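Tol-Pal system protein TolA (Pseudomonas aeruginosa, PDB 1LR0) probably forms part of the Tol-Pal system, with a role in outer membrane integrity and invagination during cell division; this chain is its C-terminal periplasmic domain. Local coordinates at residues T104-S107 with L108-R112. Sequence-based numbering, arbitrary orientation.
Sequences TFDS and LYRQR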
loop_
_atom_site.group_PDB
_atom_site.type_symbol
_atom_site.label_atom_id
_atom_site.label_comp_id
_atom_site.label_asym_id
_atom_site.label_seq_id
_atom_site.Cartn_x
_atom_site.Cartn_y
_atom_site.Cartn_z
ATOM N N THR A 104 4.055 10.864 9.269
ATOM C CA THR A 104 3.117 10.299 8.306
ATOM C C THR A 104 3.485 8.835 8.042
ATOM O O THR A 104 2.634 7.947 8.083
ATOM C CB THR A 104 3.136 11.101 7.034
ATOM O OG1 THR A 104 2.833 12.466 7.326
ATOM C CG2 THR A 104 1.986 10.659 6.108
ATOM N N PHE A 105 4.760 8.571 7.797
ATOM C CA PHE A 105 5.218 7.181 7.726
ATOM C C PHE A 105 4.739 6.315 8.837
ATOM O O PHE A 105 4.082 5.256 8.635
ATOM C CB PHE A 105 6.718 7.036 7.699
ATOM C CG PHE A 105 7.157 5.582 7.530
ATOM C CD1 PHE A 105 7.043 4.966 6.294
ATOM C CD2 PHE A 105 7.551 4.826 8.624
ATOM C CE1 PHE A 105 7.379 3.625 6.135
ATOM C CE2 PHE A 105 7.919 3.490 8.502
ATOM C CZ PHE A 105 7.819 2.870 7.257
ATOM N N ASP A 106 5.035 6.747 10.046
ATOM C CA ASP A 106 4.719 5.968 11.193
ATOM C C ASP A 106 3.215 5.721 11.312
ATOM O O ASP A 106 2.782 4.686 11.821
ATOM C CB ASP A 106 5.186 6.680 12.475
ATOM C CG ASP A 106 6.710 6.534 12.757
ATOM O OD1 ASP A 106 7.403 5.601 12.255
ATOM O OD2 ASP A 106 7.282 7.322 13.561
ATOM N N SER A 107 2.432 6.671 10.862
ATOM C CA SER A 107 1.023 6.561 11.086
ATOM C C SER A 107 0.409 5.607 10.037
ATOM O O SER A 107 -0.468 4.854 10.358
ATOM C CB SER A 107 0.392 7.920 10.912
ATOM O OG SER A 107 -1.004 7.764 10.665
ATOM N N LEU A 108 0.907 5.704 8.815
ATOM C CA LEU A 108 0.282 5.062 7.704
ATOM C C LEU A 108 0.982 3.902 7.029
ATOM O O LEU A 108 0.288 3.064 6.403
ATOM C CB LEU A 108 0.076 6.100 6.654
ATOM C CG LEU A 108 -1.139 6.979 7.006
ATOM C CD1 LEU A 108 -1.239 8.115 6.037
ATOM C CD2 LEU A 108 -2.455 6.184 6.993
ATOM N N TYR A 109 2.307 3.868 7.097
ATOM C CA TYR A 109 3.078 2.945 6.243
ATOM C C TYR A 109 3.987 2.051 6.946
ATOM O O TYR A 109 4.452 1.064 6.367
ATOM C CB TYR A 109 3.825 3.651 5.128
ATOM C CG TYR A 109 2.879 4.073 4.012
ATOM C CD1 TYR A 109 2.278 5.344 3.991
ATOM C CD2 TYR A 109 2.495 3.179 3.033
ATOM C CE1 TYR A 109 1.446 5.727 2.962
ATOM C CE2 TYR A 109 1.565 3.561 2.021
ATOM C CZ TYR A 109 1.046 4.825 2.009
ATOM O OH TYR A 109 0.143 5.258 1.010
ATOM N N ARG A 110 4.235 2.311 8.228
ATOM C CA ARG A 110 4.952 1.342 9.001
ATOM C C ARG A 110 4.277 -0.011 9.089
ATOM O O ARG A 110 4.943 -1.100 9.081
ATOM C CB ARG A 110 5.277 1.910 10.408
ATOM C CG ARG A 110 6.284 1.076 11.147
ATOM C CD ARG A 110 6.722 1.673 12.513
ATOM N NE ARG A 110 7.524 2.907 12.433
ATOM C CZ ARG A 110 8.890 2.955 12.417
ATOM N NH1 ARG A 110 9.616 1.858 12.404
ATOM N NH2 ARG A 110 9.529 4.113 12.397
ATOM N N GLN A 111 2.952 -0.017 9.181
ATOM C CA GLN A 111 2.219 -1.244 9.133
ATOM C C GLN A 111 1.077 -0.840 8.214
ATOM O O GLN A 111 0.403 0.133 8.496
ATOM C CB GLN A 111 1.665 -1.651 10.485
ATOM C CG GLN A 111 2.611 -2.452 11.402
ATOM C CD GLN A 111 1.803 -3.326 12.365
ATOM O OE1 GLN A 111 2.252 -4.380 12.744
ATOM N NE2 GLN A 111 0.583 -2.887 12.719
ATOM N N ARG A 112 0.936 -1.459 7.057
ATOM C CA ARG A 112 -0.126 -1.027 6.127
ATOM C C ARG A 112 -0.841 -2.260 5.554
ATOM O O ARG A 112 -0.139 -3.193 5.115
ATOM C CB ARG A 112 0.361 -0.198 4.945
ATOM C CG ARG A 112 -0.823 0.622 4.296
ATOM C CD ARG A 112 -0.499 1.812 3.487
ATOM N NE ARG A 112 -1.625 2.397 2.743
ATOM C CZ ARG A 112 -2.510 3.252 3.236
ATOM N NH1 ARG A 112 -2.395 3.692 4.475
ATOM N NH2 ARG A 112 -3.480 3.713 2.444
HETATM O O HOH W 1 1.595 2.336 10.360
#
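The C-terminal end of helix 102-108, where the chain turns into strand 111-116, shows how one carbonyl can take two amides as a helix stops: F105 O accepts from both Y109 and R110, at 2.7 Å from Y109 N and 3.0 Å from R110 N. One residue earlier, T104 O still receives L108 N in an i to i+4 bond. Water 1 lies between D106 O and Q111 N, within hydrogen-bonding distance of D106 O and accepting from Q111 N.

With its CG anti to the backbone N (chi1 -176°) and beside the carbonyl carbon, F105 carries its ring forward over the exit: Y109 C and R110 N lie over one face, toward the rim, while CD1 meets Y109 CB at 3.7 Å. Beyond the helix the chain joins the antiparallel sheet of this TonB-like C-terminal domain, R110 pairing through its backbone with M60 of strand 54-60. The side chain of R110 bends at chi3 (-69°) and reaches back to D106 in a side-on salt bridge, both nitrogens closing on the same oxygen. D106 OD1 offers its syn lone pair to R110 NH2 at 2.6 Å, whereas NE, 2.7 Å from that OD1, comes from above the carboxylate plane. F105 CE2 touches R110 CB at 3.6 Å and sits over a face of the guanidinium, whose plane is 80° from that of the ring. Y109 points instead toward helix 4-41, packing on L30 and I34, with its hydroxyl hydrogen-bonded to D31, which also forms a salt bridge with R112.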